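Local coordinates for VOC domain-containing protein (Streptococcus mutans, PDB 3L7T) that probably acts as a metal-dependent enzyme of the glyoxalase (vicinal oxygen chelate) superfamily, binding zinc at the interface of a two-chain assembly, at residues V6-L11 with E53-G58; L102-E107 with A120-P125; L27-I32 with L45-G50. All coordinates share one frame; numbering follows the deposited sequence.

Contact 1: residues V6-L11 with E53-G58. With ZN (zinc ion), chain E.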
ATOM      1  N   VAL A   6      11.085  -0.762   1.389  1.00 23.91           N
ATOM      2  CA  VAL A   6       9.958  -1.553   0.925  1.00 21.94           C
ATOM      3  C   VAL A   6      10.458  -2.481  -0.171  1.00 23.57           C
ATOM      4  O   VAL A   6      11.183  -2.055  -1.075  1.00 23.06           O
ATOM      5  CB  VAL A   6       8.824  -0.646   0.405  1.00 22.33           C
ATOM      6  CG1 VAL A   6       7.743  -1.478  -0.253  1.00 22.22           C
ATOM      7  CG2 VAL A   6       8.233   0.100   1.574  1.00 21.80           C
ATOM      8  N   HIS A   7      10.051  -3.736  -0.090  1.00 21.01           N
ATOM      9  CA  HIS A   7      10.342  -4.721  -1.119  1.00 20.35           C
ATOM     10  C   HIS A   7       9.260  -4.702  -2.192  1.00 19.65           C
ATOM     11  O   HIS A   7       9.552  -4.623  -3.397  1.00 21.30           O
ATOM     12  CB  HIS A   7      10.404  -6.110  -0.490  1.00 19.90           C
ATOM     13  CG  HIS A   7      10.735  -7.175  -1.483  1.00 20.52           C
ATOM     14  ND1 HIS A   7       9.772  -7.888  -2.153  1.00 20.50           N
ATOM     15  CD2 HIS A   7      11.930  -7.619  -1.946  1.00 24.27           C
ATOM     16  CE1 HIS A   7      10.357  -8.711  -3.014  1.00 26.01           C
ATOM     17  NE2 HIS A   7      11.667  -8.581  -2.887  1.00 25.22           N
ATOM     18  N   HIS A   8       8.009  -4.774  -1.746  1.00 20.66           N
ATOM     19  CA  HIS A   8       6.873  -4.704  -2.678  1.00 20.09           C
ATOM     20  C   HIS A   8       5.598  -4.266  -1.968  1.00 21.41           C
ATOM     21  O   HIS A   8       5.503  -4.302  -0.725  1.00 20.36           O
ATOM     22  CB  HIS A   8       6.676  -6.065  -3.410  1.00 20.89           C
ATOM     23  CG  HIS A   8       6.189  -7.177  -2.528  1.00 19.83           C
ATOM     24  ND1 HIS A   8       7.041  -8.065  -1.903  1.00 23.21           N
ATOM     25  CD2 HIS A   8       4.935  -7.597  -2.238  1.00 19.62           C
ATOM     26  CE1 HIS A   8       6.330  -8.980  -1.264  1.00 24.05           C
ATOM     27  NE2 HIS A   8       5.050  -8.685  -1.414  1.00 23.11           N
ATOM     28  N   VAL A   9       4.636  -3.811  -2.775  1.00 17.78           N
ATOM     29  CA  VAL A   9       3.310  -3.440  -2.297  1.00 21.42           C
ATOM     30  C   VAL A   9       2.372  -4.259  -3.159  1.00 20.70           C
ATOM     31  O   VAL A   9       2.581  -4.352  -4.370  1.00 22.83           O
ATOM     32  CB  VAL A   9       3.017  -1.961  -2.603  1.00 20.12           C
ATOM     33  CG1 VAL A   9       1.729  -1.536  -1.890  1.00 22.47           C
ATOM     34  CG2 VAL A   9       4.171  -1.089  -2.065  1.00 21.84           C
ATOM     35  N   ALA A  10       1.398  -4.890  -2.525  1.00 20.89           N
ATOM     36  CA  ALA A  10       0.451  -5.763  -3.233  1.00 19.71           C
ATOM     37  C   ALA A  10      -0.910  -5.110  -3.225  1.00 20.60           C
ATOM     38  O   ALA A  10      -1.236  -4.326  -2.329  1.00 20.07           O
ATOM     39  CB  ALA A  10       0.389  -7.106  -2.546  1.00 17.77           C
ATOM     40  N   LEU A  11      -1.688  -5.398  -4.263  1.00 20.95           N
ATOM     41  CA  LEU A  11      -3.037  -4.867  -4.312  1.00 20.28           C
ATOM     42  C   LEU A  11      -3.899  -5.855  -5.022  1.00 20.58           C
ATOM     43  O   LEU A  11      -3.395  -6.736  -5.743  1.00 20.87           O
ATOM     44  CB  LEU A  11      -3.060  -3.512  -5.012  1.00 21.57           C
ATOM     45  CG  LEU A  11      -2.616  -3.408  -6.465  1.00 26.76           C
ATOM     46  CD1 LEU A  11      -3.847  -3.422  -7.342  1.00 26.83           C
ATOM     47  CD2 LEU A  11      -1.852  -2.109  -6.687  1.00 27.93           C
ATOM     48  N   GLU A  53       8.687  -3.577  -6.168  1.00 23.72           N
ATOM     49  CA  GLU A  53       7.719  -4.206  -7.067  1.00 23.84           C
ATOM     50  C   GLU A  53       6.277  -3.866  -6.657  1.00 21.82           C
ATOM     51  O   GLU A  53       5.991  -3.687  -5.488  1.00 20.96           O
ATOM     52  CB  GLU A  53       7.917  -5.725  -7.081  1.00 24.97           C
ATOM     53  CG  GLU A  53       9.290  -6.153  -7.603  1.00 29.83           C
ATOM     54  CD  GLU A  53       9.397  -7.666  -7.803  1.00 32.75           C
ATOM     55  OE1 GLU A  53       8.367  -8.376  -7.732  1.00 29.22           O
ATOM     56  OE2 GLU A  53      10.521  -8.150  -8.014  1.00 26.98           O
ATOM     57  N   LEU A  54       5.371  -3.816  -7.623  1.00 20.68           N
ATOM     58  CA  LEU A  54       3.925  -3.789  -7.330  1.00 19.65           C
ATOM     59  C   LEU A  54       3.379  -5.152  -7.696  1.00 20.79           C
ATOM     60  O   LEU A  54       3.606  -5.610  -8.811  1.00 22.37           O
ATOM     61  CB  LEU A  54       3.235  -2.744  -8.222  1.00 20.39           C
ATOM     62  CG  LEU A  54       3.824  -1.353  -8.134  1.00 22.19           C
ATOM     63  CD1 LEU A  54       3.009  -0.411  -9.082  1.00 25.94           C
ATOM     64  CD2 LEU A  54       3.833  -0.839  -6.728  1.00 26.37           C
ATOM     65  N   GLU A  55       2.717  -5.827  -6.755  1.00 21.31           N
ATOM     66  CA  GLU A  55       2.182  -7.154  -7.019  1.00 20.43           C
ATOM     67  C   GLU A  55       0.695  -7.007  -7.204  1.00 24.12           C
ATOM     68  O   GLU A  55      -0.004  -6.699  -6.253  1.00 23.38           O
ATOM     69  CB  GLU A  55       2.404  -8.084  -5.822  1.00 24.52           C
ATOM     70  CG  GLU A  55       3.834  -8.484  -5.573  1.00 26.98           C
ATOM     71  CD  GLU A  55       3.940  -9.586  -4.535  1.00 29.70           C
ATOM     72  OE1 GLU A  55       2.964  -9.772  -3.753  1.00 28.93           O
ATOM     73  OE2 GLU A  55       5.062 -10.123  -4.406  1.00 32.00           O
ATOM     74  N   ILE A  56       0.203  -7.233  -8.409  1.00 22.28           N
ATOM     75  CA  ILE A  56      -1.225  -7.124  -8.659  1.00 22.45           C
ATOM     76  C   ILE A  56      -1.862  -8.526  -8.612  1.00 23.95           C
ATOM     77  O   ILE A  56      -1.446  -9.431  -9.356  1.00 21.60           O
ATOM     78  CB  ILE A  56      -1.485  -6.465 -10.009  1.00 24.39           C
ATOM     79  CG1 ILE A  56      -0.707  -5.149 -10.165  1.00 28.00           C
ATOM     80  CG2 ILE A  56      -2.981  -6.274 -10.236  1.00 25.91           C
ATOM     81  CD1 ILE A  56      -1.068  -4.091  -9.205  1.00 38.56           C
ATOM     82  N   PHE A  57      -2.896  -8.685  -7.789  1.00 23.00           N
ATOM     83  CA  PHE A  57      -3.588  -9.964  -7.680  1.00 22.89           C
ATOM     84  C   PHE A  57      -4.996  -9.802  -8.174  1.00 20.49           C
ATOM     85  O   PHE A  57      -5.706  -8.927  -7.722  1.00 23.64           O
ATOM     86  CB  PHE A  57      -3.662 -10.431  -6.231  1.00 21.45           C
ATOM     87  CG  PHE A  57      -2.345 -10.890  -5.667  1.00 23.76           C
ATOM     88  CD1 PHE A  57      -1.990 -12.233  -5.703  1.00 26.53           C
ATOM     89  CD2 PHE A  57      -1.521  -9.994  -5.000  1.00 23.26           C
ATOM     90  CE1 PHE A  57      -0.807 -12.688  -5.111  1.00 24.54           C
ATOM     91  CE2 PHE A  57      -0.348 -10.440  -4.368  1.00 21.11           C
ATOM     92  CZ  PHE A  57       0.005 -11.795  -4.449  1.00 23.07           C
ATOM     93  N   GLY A  58      -5.455 -10.705  -9.026  1.00 21.36           N
ATOM     94  CA  GLY A  58      -6.865 -10.628  -9.400  1.00 19.39           C
ATOM     95  C   GLY A  58      -7.169 -11.847 -10.218  1.00 21.64           C
ATOM     96  O   GLY A  58      -6.318 -12.714 -10.403  1.00 20.56           O
TER
HETATM   97 ZN    ZN E 401       3.251 -10.283  -1.038  0.50 58.67          ZN
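His8 and Glu55 stand on the same face of two parallel strands and converge on one zinc ion. The glutamate, extended beyond CG, lays its carboxylate over one face of the imidazole, the two planes 21° apart; the spacing modelled between CD2 and the carboxyl carbon is too short to be trusted in detail. The metal is held by His8 NE2 at 2.4 Å and, more loosely, by Glu55 OE1 at 2.8 Å. A chi1 of 69° places the ring between backbone N and carbonyl carbon, and a chi2 of -94° turns ND1 toward His7. There it donates to His7 ND1 at 2.7 Å, a bond almost coplanar with both rings that fixes the rotation of the metal-binding imidazole. Glu55 OE2 pairs with Lys44, which probably helps to orient the carboxylate, while Glu53, on the same face, is bridged to Arg33.

Beneath the side chains, five backbone bonds alternate between the strands, from Glu53 N to His7 O at 3.1 Å through to Phe57 N to Leu11 O at 2.9 Å. Phe57 turns an edge to Ala10, CE2 lying 3.9 Å from CB. On the reverse face Ile56 CD1 sits against CG and both methyls of Leu11, closer than usual carbon contact, so the detail is doubtful.

Strand 6-11 also pairs antiparallel with a strand of the second subunit, whose His84 binds the same zinc. Such a site, straddling the interface and built on two neighbouring parallel strands of a βαβββ module, is the familiar arrangement of glyoxalase-type proteins.

Contact 2: residues L102-E107 with A120-P125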
ATOM      1  N   LEU A 102      -5.050  10.148 -21.938  1.00 36.65           N
ATOM      2  CA  LEU A 102      -5.247   8.698 -22.040  1.00 37.00           C
ATOM      3  C   LEU A 102      -6.659   8.306 -21.669  1.00 35.76           C
ATOM      4  O   LEU A 102      -7.073   7.174 -21.891  1.00 36.68           O
ATOM      5  CB  LEU A 102      -4.241   7.935 -21.161  1.00 37.43           C
ATOM      6  CG  LEU A 102      -2.786   7.939 -21.640  1.00 39.82           C
ATOM      7  CD1 LEU A 102      -1.825   7.554 -20.521  1.00 39.84           C
ATOM      8  CD2 LEU A 102      -2.585   7.037 -22.863  1.00 42.54           C
ATOM      9  N   GLY A 103      -7.403   9.246 -21.100  1.00 35.53           N
ATOM     10  CA  GLY A 103      -8.771   8.999 -20.704  1.00 34.54           C
ATOM     11  C   GLY A 103      -8.878   8.619 -19.242  1.00 35.04           C
ATOM     12  O   GLY A 103      -9.907   8.096 -18.812  1.00 34.60           O
ATOM     13  N   ILE A 104      -7.850   8.960 -18.461  1.00 32.38           N
ATOM     14  CA  ILE A 104      -7.881   8.765 -17.006  1.00 33.28           C
ATOM     15  C   ILE A 104      -8.171  10.109 -16.332  1.00 31.76           C
ATOM     16  O   ILE A 104      -7.457  11.079 -16.572  1.00 32.90           O
ATOM     17  CB  ILE A 104      -6.508   8.240 -16.490  1.00 31.58           C
ATOM     18  CG1 ILE A 104      -6.108   6.948 -17.219  1.00 36.55           C
ATOM     19  CG2 ILE A 104      -6.517   8.032 -14.980  1.00 33.06           C
ATOM     20  CD1 ILE A 104      -7.093   5.834 -17.049  1.00 47.14           C
ATOM     21  N   ARG A 105      -9.212  10.172 -15.514  1.00 32.55           N
ATOM     22  CA  ARG A 105      -9.576  11.442 -14.862  1.00 35.36           C
ATOM     23  C   ARG A 105      -8.603  11.765 -13.739  1.00 34.10           C
ATOM     24  O   ARG A 105      -8.350  10.931 -12.869  1.00 34.66           O
ATOM     25  CB  ARG A 105     -10.993  11.391 -14.291  1.00 36.01           C
ATOM     26  CG  ARG A 105     -11.457  12.725 -13.684  1.00 42.90           C
ATOM     27  CD  ARG A 105     -12.081  12.539 -12.304  1.00 52.26           C
ATOM     28  NE  ARG A 105     -13.495  12.169 -12.381  1.00 57.63           N
ATOM     29  CZ  ARG A 105     -14.500  12.906 -11.903  1.00 65.13           C
ATOM     30  NH1 ARG A 105     -14.254  14.053 -11.276  1.00 66.09           N
ATOM     31  NH2 ARG A 105     -15.756  12.483 -12.030  1.00 65.22           N
ATOM     32  N   VAL A 106      -8.050  12.971 -13.770  1.00 32.03           N
ATOM     33  CA  VAL A 106      -7.132  13.411 -12.724  1.00 31.70           C
ATOM     34  C   VAL A 106      -7.689  14.649 -12.039  1.00 32.49           C
ATOM     35  O   VAL A 106      -8.057  15.628 -12.702  1.00 32.77           O
ATOM     36  CB  VAL A 106      -5.759  13.721 -13.302  1.00 30.75           C
ATOM     37  CG1 VAL A 106      -4.724  13.927 -12.172  1.00 31.01           C
ATOM     38  CG2 VAL A 106      -5.336  12.578 -14.235  1.00 25.10           C
ATOM     39  N   GLU A 107      -7.812  14.584 -10.721  1.00 32.37           N
ATOM     40  CA  GLU A 107      -8.286  15.746  -9.963  1.00 33.70           C
ATOM     41  C   GLU A 107      -7.308  16.926 -10.047  1.00 33.09           C
ATOM     42  O   GLU A 107      -6.151  16.778 -10.475  1.00 32.61           O
ATOM     43  CB  GLU A 107      -8.599  15.336  -8.512  1.00 33.45           C
ATOM     44  CG  GLU A 107      -9.747  14.309  -8.449  1.00 39.93           C
ATOM     45  CD  GLU A 107     -10.130  13.869  -7.033  1.00 47.98           C
ATOM     46  OE1 GLU A 107      -9.355  14.134  -6.083  1.00 53.43           O
ATOM     47  OE2 GLU A 107     -11.194  13.215  -6.881  1.00 47.23           O
ATOM     48  N   ALA A 120      -1.263  15.398  -7.454  1.00 28.08           N
ATOM     49  CA  ALA A 120      -2.614  15.260  -7.991  1.00 28.54           C
ATOM     50  C   ALA A 120      -3.045  13.804  -7.825  1.00 28.01           C
ATOM     51  O   ALA A 120      -2.230  12.911  -7.991  1.00 26.27           O
ATOM     52  CB  ALA A 120      -2.638  15.658  -9.449  1.00 26.99           C
ATOM     53  N   PHE A 121      -4.289  13.588  -7.408  1.00 26.11           N
ATOM     54  CA  PHE A 121      -4.878  12.248  -7.362  1.00 26.04           C
ATOM     55  C   PHE A 121      -5.572  11.805  -8.636  1.00 26.36           C
ATOM     56  O   PHE A 121      -6.289  12.578  -9.304  1.00 26.84           O
ATOM     57  CB  PHE A 121      -5.873  12.118  -6.205  1.00 28.32           C
ATOM     58  CG  PHE A 121      -5.226  11.979  -4.852  1.00 33.90           C
ATOM     59  CD1 PHE A 121      -4.844  10.725  -4.369  1.00 35.89           C
ATOM     60  CD2 PHE A 121      -5.035  13.095  -4.053  1.00 36.78           C
ATOM     61  CE1 PHE A 121      -4.266  10.592  -3.114  1.00 40.40           C
ATOM     62  CE2 PHE A 121      -4.458  12.977  -2.801  1.00 39.06           C
ATOM     63  CZ  PHE A 121      -4.065  11.727  -2.331  1.00 41.90           C
ATOM     64  N   PHE A 122      -5.417  10.521  -8.929  1.00 25.54           N
ATOM     65  CA  PHE A 122      -6.233   9.834  -9.937  1.00 24.76           C
ATOM     66  C   PHE A 122      -6.603   8.485  -9.330  1.00 25.31           C
ATOM     67  O   PHE A 122      -6.281   8.232  -8.171  1.00 26.60           O
ATOM     68  CB  PHE A 122      -5.461   9.706 -11.263  1.00 23.99           C
ATOM     69  CG  PHE A 122      -4.194   8.901 -11.174  1.00 27.07           C
ATOM     70  CD1 PHE A 122      -4.109   7.663 -11.810  1.00 26.34           C
ATOM     71  CD2 PHE A 122      -3.028   9.443 -10.598  1.00 23.80           C
ATOM     72  CE1 PHE A 122      -2.918   6.981 -11.853  1.00 26.79           C
ATOM     73  CE2 PHE A 122      -1.852   8.754 -10.610  1.00 25.05           C
ATOM     74  CZ  PHE A 122      -1.787   7.499 -11.232  1.00 27.87           C
ATOM     75  N   PHE A 123      -7.297   7.629 -10.076  1.00 25.38           N
ATOM     76  CA  PHE A 123      -7.832   6.399  -9.487  1.00 24.39           C
ATOM     77  C   PHE A 123      -7.678   5.218 -10.427  1.00 22.33           C
ATOM     78  O   PHE A 123      -7.722   5.387 -11.626  1.00 24.44           O
ATOM     79  CB  PHE A 123      -9.305   6.585  -9.111  1.00 26.02           C
ATOM     80  CG  PHE A 123      -9.529   7.707  -8.142  1.00 29.68           C
ATOM     81  CD1 PHE A 123      -9.536   7.467  -6.778  1.00 23.62           C
ATOM     82  CD2 PHE A 123      -9.610   9.013  -8.597  1.00 32.87           C
ATOM     83  CE1 PHE A 123      -9.666   8.506  -5.878  1.00 35.01           C
ATOM     84  CE2 PHE A 123      -9.704  10.071  -7.700  1.00 37.59           C
ATOM     85  CZ  PHE A 123      -9.755   9.817  -6.340  1.00 33.94           C
ATOM     86  N   ASP A 124      -7.490   4.024  -9.869  1.00 22.53           N
ATOM     87  CA  ASP A 124      -7.424   2.828 -10.672  1.00 23.15           C
ATOM     88  C   ASP A 124      -8.859   2.361 -10.920  1.00 22.75           C
ATOM     89  O   ASP A 124      -9.804   2.990 -10.412  1.00 22.54           O
ATOM     90  CB  ASP A 124      -6.483   1.766 -10.044  1.00 24.87           C
ATOM     91  CG  ASP A 124      -7.183   0.744  -9.152  1.00 23.51           C
ATOM     92  OD1 ASP A 124      -8.330   0.964  -8.655  1.00 23.37           O
ATOM     93  OD2 ASP A 124      -6.495  -0.293  -8.868  1.00 22.40           O
ATOM     94  N   PRO A 125      -9.033   1.372 -11.803  1.00 22.58           N
ATOM     95  CA  PRO A 125     -10.377   0.935 -12.174  1.00 24.38           C
ATOM     96  C   PRO A 125     -11.260   0.522 -11.000  1.00 25.82           C
ATOM     97  O   PRO A 125     -12.490   0.504 -11.142  1.00 25.93           O
ATOM     98  CB  PRO A 125     -10.114  -0.266 -13.101  1.00 23.09           C
ATOM     99  CG  PRO A 125      -8.774   0.039 -13.704  1.00 23.32           C
ATOM    100  CD  PRO A 125      -7.992   0.685 -12.586  1.00 23.57           C
TER
HETATM  101  O   HOH W   1      -9.105   8.482 -12.061  1.00 29.14           O
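Ile104 opens the contact with its CG2 branch, which meets Phe122 CD1 obliquely at 4.0 Å, just after a Schellman motif at Gly103 has ended helix 92-102. The loop that follows is the link between helix and edge strand in a βαβββ module, and here it passes strand 118-123 roughly antiparallel and at a slant. At Arg105 the two backbones stand too far apart to bond directly, and a water fills in: it donates to Arg105 O at 2.7 Å and accepts from Phe123 N at 2.8 Å. The Val106 side chain lies beside that of Phe122, pointing the same way. With CG1 anti to its own N (chi1 -169°), that methyl reaches Ala120 CB at 3.8 Å, while CG2 lies next to Phe122 CB; Leu99 and Ile100 of helix 92-102 pack on the same valine.

Direct backbone bonding appears at Glu107, whose N-H meets Phe121 O at 2.9 Å. The carbonyls of Val106 and Glu107 are both taken by Arg96, tying the loop back to the helix it left. The Glu107 side chain then extends past Phe121 to the ring of Phe123, the carboxylate turned 65° to it, and OE2 comes to rest at the ring's edge, 3.6 Å from CE2.

Contact 3: residues L27-I32 with L45-G50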
ATOM      1  N   LEU A  27      -0.412   3.136 -17.674  1.00 27.80           N
ATOM      2  CA  LEU A  27       0.555   3.747 -16.777  1.00 26.84           C
ATOM      3  C   LEU A  27       1.972   3.374 -17.170  1.00 27.00           C
ATOM      4  O   LEU A  27       2.917   4.070 -16.823  1.00 28.51           O
ATOM      5  CB  LEU A  27       0.279   3.384 -15.320  1.00 27.39           C
ATOM      6  CG  LEU A  27      -1.077   3.799 -14.743  1.00 25.49           C
ATOM      7  CD1 LEU A  27      -1.083   3.668 -13.227  1.00 24.54           C
ATOM      8  CD2 LEU A  27      -1.473   5.207 -15.204  1.00 26.30           C
ATOM      9  N   GLY A  28       2.095   2.364 -18.022  1.00 26.84           N
ATOM     10  CA  GLY A  28       3.400   1.975 -18.590  1.00 28.74           C
ATOM     11  C   GLY A  28       4.368   1.234 -17.674  1.00 28.84           C
ATOM     12  O   GLY A  28       5.572   1.177 -17.955  1.00 27.83           O
ATOM     13  N   PHE A  29       3.875   0.626 -16.596  1.00 26.70           N
ATOM     14  CA  PHE A  29       4.763  -0.192 -15.759  1.00 24.93           C
ATOM     15  C   PHE A  29       5.341  -1.416 -16.508  1.00 25.68           C
ATOM     16  O   PHE A  29       4.618  -2.149 -17.166  1.00 26.19           O
ATOM     17  CB  PHE A  29       4.027  -0.662 -14.514  1.00 23.85           C
ATOM     18  CG  PHE A  29       3.803   0.417 -13.501  1.00 25.30           C
ATOM     19  CD1 PHE A  29       4.859   0.981 -12.822  1.00 23.21           C
ATOM     20  CD2 PHE A  29       2.529   0.861 -13.226  1.00 24.45           C
ATOM     21  CE1 PHE A  29       4.651   2.020 -11.937  1.00 27.14           C
ATOM     22  CE2 PHE A  29       2.319   1.927 -12.357  1.00 22.57           C
ATOM     23  CZ  PHE A  29       3.380   2.473 -11.685  1.00 23.39           C
ATOM     24  N   GLU A  30       6.635  -1.662 -16.358  1.00 24.82           N
ATOM     25  CA  GLU A  30       7.252  -2.875 -16.893  1.00 27.68           C
ATOM     26  C   GLU A  30       6.763  -4.142 -16.173  1.00 27.56           C
ATOM     27  O   GLU A  30       6.838  -4.219 -14.956  1.00 26.95           O
ATOM     28  CB  GLU A  30       8.775  -2.733 -16.737  1.00 30.83           C
ATOM     29  CG  GLU A  30       9.628  -3.791 -17.413  1.00 36.34           C
ATOM     30  CD  GLU A  30      11.066  -3.813 -16.883  1.00 41.67           C
ATOM     31  OE1 GLU A  30      11.594  -2.744 -16.512  1.00 43.71           O
ATOM     32  OE2 GLU A  30      11.641  -4.916 -16.789  1.00 44.01           O
ATOM     33  N   VAL A  31       6.393  -5.181 -16.926  1.00 26.42           N
ATOM     34  CA  VAL A  31       6.079  -6.478 -16.345  1.00 26.10           C
ATOM     35  C   VAL A  31       7.349  -7.258 -16.016  1.00 27.31           C
ATOM     36  O   VAL A  31       8.201  -7.496 -16.891  1.00 28.62           O
ATOM     37  CB  VAL A  31       5.214  -7.313 -17.322  1.00 27.12           C
ATOM     38  CG1 VAL A  31       4.974  -8.687 -16.753  1.00 26.92           C
ATOM     39  CG2 VAL A  31       3.880  -6.594 -17.590  1.00 26.69           C
ATOM     40  N   ILE A  32       7.495  -7.642 -14.753  1.00 26.00           N
ATOM     41  CA  ILE A  32       8.584  -8.510 -14.356  1.00 25.99           C
ATOM     42  C   ILE A  32       8.227  -9.971 -14.574  1.00 26.54           C
ATOM     43  O   ILE A  32       9.015 -10.708 -15.168  1.00 26.50           O
ATOM     44  CB  ILE A  32       8.997  -8.294 -12.892  1.00 26.53           C
ATOM     45  CG1 ILE A  32       9.387  -6.826 -12.639  1.00 27.08           C
ATOM     46  CG2 ILE A  32      10.140  -9.239 -12.508  1.00 28.10           C
ATOM     47  CD1 ILE A  32       9.386  -6.429 -11.161  1.00 26.79           C
ATOM     48  N   LEU A  45       0.512 -10.605 -10.953  1.00 21.23           N
ATOM     49  CA  LEU A  45       1.203  -9.820 -11.947  1.00 20.93           C
ATOM     50  C   LEU A  45       2.203  -8.944 -11.189  1.00 21.46           C
ATOM     51  O   LEU A  45       1.798  -8.084 -10.394  1.00 20.98           O
ATOM     52  CB  LEU A  45       0.200  -8.934 -12.678  1.00 19.34           C
ATOM     53  CG  LEU A  45       0.806  -7.894 -13.630  1.00 20.29           C
ATOM     54  CD1 LEU A  45       1.649  -8.473 -14.784  1.00 22.16           C
ATOM     55  CD2 LEU A  45      -0.290  -7.010 -14.163  1.00 21.91           C
ATOM     56  N   ASP A  46       3.493  -9.137 -11.466  1.00 21.10           N
ATOM     57  CA  ASP A  46       4.541  -8.397 -10.750  1.00 21.54           C
ATOM     58  C   ASP A  46       5.127  -7.308 -11.634  1.00 20.64           C
ATOM     59  O   ASP A  46       5.652  -7.589 -12.725  1.00 23.19           O
ATOM     60  CB  ASP A  46       5.650  -9.357 -10.323  1.00 20.67           C
ATOM     61  CG  ASP A  46       5.145 -10.469  -9.389  1.00 27.10           C
ATOM     62  OD1 ASP A  46       4.211 -10.225  -8.580  1.00 26.74           O
ATOM     63  OD2 ASP A  46       5.711 -11.587  -9.444  1.00 27.58           O
ATOM     64  N   LEU A  47       5.013  -6.061 -11.169  1.00 19.75           N
ATOM     65  CA  LEU A  47       5.408  -4.889 -11.971  1.00 20.14           C
ATOM     66  C   LEU A  47       6.597  -4.165 -11.364  1.00 22.10           C
ATOM     67  O   LEU A  47       6.712  -4.055 -10.150  1.00 20.73           O
ATOM     68  CB  LEU A  47       4.234  -3.907 -12.033  1.00 20.31           C
ATOM     69  CG  LEU A  47       2.950  -4.499 -12.623  1.00 19.50           C
ATOM     70  CD1 LEU A  47       1.924  -3.395 -12.889  1.00 23.84           C
ATOM     71  CD2 LEU A  47       3.214  -5.259 -13.963  1.00 26.00           C
ATOM     72  N   LYS A  48       7.454  -3.598 -12.206  1.00 21.02           N
ATOM     73  CA  LYS A  48       8.573  -2.857 -11.677  1.00 22.62           C
ATOM     74  C   LYS A  48       8.256  -1.388 -11.463  1.00 22.53           C
ATOM     75  O   LYS A  48       7.814  -0.698 -12.397  1.00 24.44           O
ATOM     76  CB  LYS A  48       9.772  -2.981 -12.616  1.00 23.22           C
ATOM     77  CG  LYS A  48      11.005  -2.296 -12.070  1.00 27.10           C
ATOM     78  CD  LYS A  48      12.281  -2.762 -12.806  1.00 32.94           C
ATOM     79  CE  LYS A  48      13.526  -2.318 -12.032  1.00 35.28           C
ATOM     80  NZ  LYS A  48      13.640  -0.829 -12.160  1.00 39.46           N
ATOM     81  N   CYS A  49       8.602  -0.867 -10.289  1.00 23.26           N
ATOM     82  CA  CYS A  49       8.527   0.583 -10.060  1.00 25.65           C
ATOM     83  C   CYS A  49       9.790   1.077  -9.347  1.00 26.95           C
ATOM     84  O   CYS A  49       9.878   1.000  -8.128  1.00 26.73           O
ATOM     85  CB  CYS A  49       7.280   0.964  -9.259  1.00 25.38           C
ATOM     86  SG  CYS A  49       7.094   2.776  -9.090  1.00 28.84           S
ATOM     87  N   GLY A  50      10.818   1.431 -10.125  1.00 28.70           N
ATOM     88  CA  GLY A  50      12.154   1.635  -9.559  1.00 29.10           C
ATOM     89  C   GLY A  50      12.569   0.424  -8.731  1.00 29.47           C
ATOM     90  O   GLY A  50      12.500  -0.705  -9.217  1.00 29.70           O
TER
HETATM   91  O   HOH W   2       8.170   0.087 -14.869  1.00 31.41           O
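Glu30 and Lys48 face each other where the two strands begin to pair, and their backbone bonds are divided between a direct and a bridged link. Lys48 N donates straight to Glu30 O, 2.9 Å away with an angle of 166° at the hydrogen. In the other direction a water intervenes, accepting from Glu30 N at 2.8 Å and donating to Lys48 O at 2.6 Å, so the polar backbone atoms of both residues are satisfied although the strands have splayed. Two residues on, Ile32 N reaches Asp46 O at 2.7 Å, a short but more bent bond.

The side chains of Glu30 and Lys48 run in the same direction, but Glu30 OE1 and Lys48 NZ stay 5.2 Å apart. Lys48 instead bends at chi4 (-70°), bringing NZ within 3.2 Å of Gly50 O, above the plane of that carbonyl rather than on a lone pair. Asp46 divides its carboxylate between two salt bridges, OD1 with Lys44 and OD2 with Arg33.

Apolar packing flanks these bonds. Phe29 sets its CB against Leu47 CD1 and presents the ring edge to Lys48 O and to Cys49 SG, the sulfur 3.8 Å from CE1. Val31 CG2 packs on Leu47 CD2, and its CG1 on Leu45. Ile32 CD1 rests against Lys48 CB at 3.8 Å.

The pair forms the open end of the hairpin of strands 30-37 and 42-49. Strand 52-58 lies along the other edge of 42-49, bonded through Leu45 and Leu47; helix 16-26 packs against Val31 and Leu45, and Leu3 of the second subunit rests on Phe29.

How the contacts relate
Contacts 1 and 3 belong to one mixed sheet, their centres about 10 Å apart, with strands 52-58 and 42-49 as immediate neighbours. Along the chain, 27-32 and 45-50 both fall between the two halves of contact 1, so the hairpin is completed before strand 52-58 returns beside 6-11. Contact 2 comes later, in the second sheet, its centre about 20 Å from that of contact 1 and 18 Å from that of contact 3; Phe122 nevertheless packs on Leu27. Each sheet has strand order 1-4-3-2, consistent with the paired βαβββ modules of the superfamily. The zinc held by His8 and Glu55 is also bound by His84 from the second module of the second subunit.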